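Local coordinates for protein D-ribose pyranase (Bacillus subtilis, PDB 1OGF) that probably interconverts the beta-pyranose and beta-furanose forms of D-ribose, the first step in feeding the sugar into D-ribose 5-phosphate, at residues G30-D35 and E100-T105. Residues are numbered along the deposited sequence; the frame is centred on the assembly and turned at random.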
ATOM      1  N   GLY A  30      20.714 -21.983   3.682  1.00 19.30           N
ATOM      2  CA  GLY A  30      19.691 -22.795   3.038  1.00 18.64           C
ATOM      3  C   GLY A  30      18.350 -22.911   3.743  1.00 17.60           C
ATOM      4  O   GLY A  30      17.427 -23.508   3.202  1.00 17.91           O
ATOM      5  N   LEU A  31      18.218 -22.357   4.943  1.00 15.88           N
ATOM      6  CA  LEU A  31      16.944 -22.457   5.642  1.00 18.88           C
ATOM      7  C   LEU A  31      15.861 -21.688   4.884  1.00 20.05           C
ATOM      8  O   LEU A  31      16.067 -20.542   4.482  1.00 19.26           O
ATOM      9  CB  LEU A  31      17.054 -21.899   7.059  1.00 17.53           C
ATOM     10  CG  LEU A  31      15.824 -22.075   7.949  1.00 21.24           C
ATOM     11  CD1 LEU A  31      15.657 -23.547   8.283  1.00 20.52           C
ATOM     12  CD2 LEU A  31      15.979 -21.261   9.240  1.00 21.63           C
ATOM     13  N   PRO A  32      14.705 -22.332   4.643  1.00 19.20           N
ATOM     14  CA  PRO A  32      13.613 -21.663   3.935  1.00 19.46           C
ATOM     15  C   PRO A  32      12.962 -20.674   4.903  1.00 19.42           C
ATOM     16  O   PRO A  32      12.833 -20.962   6.097  1.00 19.86           O
ATOM     17  CB  PRO A  32      12.680 -22.820   3.579  1.00 17.97           C
ATOM     18  CG  PRO A  32      12.881 -23.773   4.720  1.00 15.48           C
ATOM     19  CD  PRO A  32      14.384 -23.749   4.889  1.00 17.28           C
ATOM     20  N   VAL A  33      12.574 -19.507   4.403  1.00 20.48           N
ATOM     21  CA  VAL A  33      11.925 -18.508   5.253  1.00 20.83           C
ATOM     22  C   VAL A  33      10.424 -18.552   4.984  1.00 21.28           C
ATOM     23  O   VAL A  33       9.991 -18.386   3.839  1.00 22.91           O
ATOM     24  CB  VAL A  33      12.443 -17.087   4.955  1.00 18.57           C
ATOM     25  CG1 VAL A  33      11.646 -16.058   5.768  1.00 20.04           C
ATOM     26  CG2 VAL A  33      13.908 -16.997   5.302  1.00 21.24           C
ATOM     27  N   PRO A  34       9.614 -18.784   6.027  1.00 20.08           N
ATOM     28  CA  PRO A  34       8.159 -18.847   5.869  1.00 20.40           C
ATOM     29  C   PRO A  34       7.603 -17.544   5.313  1.00 21.76           C
ATOM     30  O   PRO A  34       8.193 -16.476   5.513  1.00 20.15           O
ATOM     31  CB  PRO A  34       7.669 -19.119   7.285  1.00 21.41           C
ATOM     32  CG  PRO A  34       8.845 -19.817   7.921  1.00 20.33           C
ATOM     33  CD  PRO A  34       9.995 -19.001   7.431  1.00 18.18           C
ATOM     34  N   ASP A  35       6.473 -17.633   4.615  1.00 23.11           N
ATOM     35  CA  ASP A  35       5.844 -16.451   4.038  1.00 26.04           C
ATOM     36  C   ASP A  35       5.387 -15.500   5.137  1.00 22.82           C
ATOM     37  O   ASP A  35       4.821 -15.927   6.137  1.00 20.51           O
ATOM     38  CB  ASP A  35       4.642 -16.841   3.168  1.00 30.36           C
ATOM     39  CG  ASP A  35       5.051 -17.500   1.866  1.00 36.60           C
ATOM     40  OD1 ASP A  35       6.115 -17.135   1.309  1.00 40.79           O
ATOM     41  OD2 ASP A  35       4.295 -18.370   1.390  1.00 41.02           O
ATOM     42  N   GLU A 100       9.888 -29.794  13.116  1.00 29.74           N
ATOM     43  CA  GLU A 100       9.219 -29.029  14.162  1.00 29.96           C
ATOM     44  C   GLU A 100       9.841 -27.636  14.195  1.00 28.60           C
ATOM     45  O   GLU A 100       9.140 -26.635  14.314  1.00 27.03           O
ATOM     46  CB  GLU A 100       9.419 -29.675  15.532  1.00 33.36           C
ATOM     47  CG  GLU A 100       9.073 -31.142  15.624  1.00 39.40           C
ATOM     48  CD  GLU A 100       9.487 -31.730  16.962  1.00 42.14           C
ATOM     49  OE1 GLU A 100       8.906 -31.320  17.988  1.00 44.28           O
ATOM     50  OE2 GLU A 100      10.399 -32.589  16.991  1.00 43.44           O
ATOM     51  N   PHE A 101      11.170 -27.595  14.097  1.00 26.46           N
ATOM     52  CA  PHE A 101      11.918 -26.349  14.119  1.00 25.14           C
ATOM     53  C   PHE A 101      11.386 -25.382  13.068  1.00 24.58           C
ATOM     54  O   PHE A 101      11.039 -24.244  13.385  1.00 23.94           O
ATOM     55  CB  PHE A 101      13.408 -26.615  13.855  1.00 25.21           C
ATOM     56  CG  PHE A 101      14.262 -25.368  13.863  1.00 25.00           C
ATOM     57  CD1 PHE A 101      14.719 -24.824  15.063  1.00 25.10           C
ATOM     58  CD2 PHE A 101      14.584 -24.721  12.668  1.00 24.13           C
ATOM     59  CE1 PHE A 101      15.485 -23.648  15.074  1.00 23.62           C
ATOM     60  CE2 PHE A 101      15.346 -23.549  12.665  1.00 22.61           C
ATOM     61  CZ  PHE A 101      15.799 -23.010  13.871  1.00 23.76           C
ATOM     62  N   LYS A 102      11.326 -25.836  11.818  1.00 23.73           N
ATOM     63  CA  LYS A 102      10.841 -24.991  10.735  1.00 23.91           C
ATOM     64  C   LYS A 102       9.429 -24.480  10.995  1.00 24.38           C
ATOM     65  O   LYS A 102       9.128 -23.322  10.715  1.00 24.66           O
ATOM     66  CB  LYS A 102      10.904 -25.735   9.401  1.00 23.50           C
ATOM     67  CG  LYS A 102      12.331 -25.949   8.909  1.00 22.02           C
ATOM     68  CD  LYS A 102      12.397 -26.246   7.418  1.00 23.66           C
ATOM     69  CE  LYS A 102      11.722 -27.563   7.045  1.00 25.91           C
ATOM     70  NZ  LYS A 102      11.755 -27.786   5.562  1.00 28.17           N
ATOM     71  N   LEU A 103       8.573 -25.334  11.549  1.00 24.27           N
ATOM     72  CA  LEU A 103       7.207 -24.936  11.851  1.00 24.70           C
ATOM     73  C   LEU A 103       7.222 -23.808  12.880  1.00 26.14           C
ATOM     74  O   LEU A 103       6.335 -22.943  12.894  1.00 25.05           O
ATOM     75  CB  LEU A 103       6.409 -26.124  12.399  1.00 22.52           C
ATOM     76  CG  LEU A 103       6.006 -27.240  11.422  1.00 25.05           C
ATOM     77  CD1 LEU A 103       5.208 -28.300  12.170  1.00 23.63           C
ATOM     78  CD2 LEU A 103       5.168 -26.673  10.283  1.00 23.63           C
ATOM     79  N   LEU A 104       8.242 -23.821  13.732  1.00 26.02           N
ATOM     80  CA  LEU A 104       8.377 -22.817  14.778  1.00 26.58           C
ATOM     81  C   LEU A 104       8.806 -21.472  14.225  1.00 24.74           C
ATOM     82  O   LEU A 104       8.396 -20.435  14.732  1.00 23.77           O
ATOM     83  CB  LEU A 104       9.382 -23.279  15.829  1.00 28.15           C
ATOM     84  CG  LEU A 104       8.771 -23.520  17.207  1.00 31.32           C
ATOM     85  CD1 LEU A 104       9.769 -24.254  18.088  1.00 30.68           C
ATOM     86  CD2 LEU A 104       8.358 -22.178  17.825  1.00 31.13           C
ATOM     87  N   THR A 105       9.624 -21.492  13.179  1.00 23.58           N
ATOM     88  CA  THR A 105      10.099 -20.257  12.579  1.00 23.37           C
ATOM     89  C   THR A 105       8.971 -19.398  12.016  1.00 23.68           C
ATOM     90  O   THR A 105       9.180 -18.225  11.717  1.00 22.76           O
ATOM     91  CB  THR A 105      11.087 -20.534  11.452  1.00 22.07           C
ATOM     92  OG1 THR A 105      10.441 -21.302  10.432  1.00 22.45           O
ATOM     93  CG2 THR A 105      12.284 -21.298  11.981  1.00 24.23           C
TER
HETATM   94  O   HOH W   1      11.895 -22.429   8.079  1.00 20.25           O
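The F101 ring meets L31 at its edge: the methyl CD2 of L31 lies near the ring plane, 4.2 Å from CE2 of F101, and neither face is covered from 30-35. With CG anti to the backbone N in both residues (chi1 -174° for L31), the two side chains extend so that they cross at about a right angle where CD2 meets CE2. The other methyl of L31, CD1, faces CG of K102, and there the two chains run past each other in opposite directions. CD of K102 comes in at about a right angle to P32, 3.7 Å from CG of the proline. Further along, CG of P34 comes 3.3 Å from OG1 of T105. That hydroxyl also approaches K102 O, but the contact is modelled too short to be taken at face value. A water joins the two segments, donating to P32 O at 2.6 Å and to T105 OG1 at 3.0 Å. L31 and F101 both touch N122, a substrate-binding residue, and so probably help line the sugar pocket; a glycerol, probably from the crystallisation liquor, lies against L31. The contact lays the irregular link between strands 23-27 and 39-41 against the last turn of helix 98-104. On the sheet side, F101 and T105 pack on I124 of strand 123-127, L31 and T105 on V25 of strand 23-27, while P32 and K102 meet D22 and T21 of a second subunit.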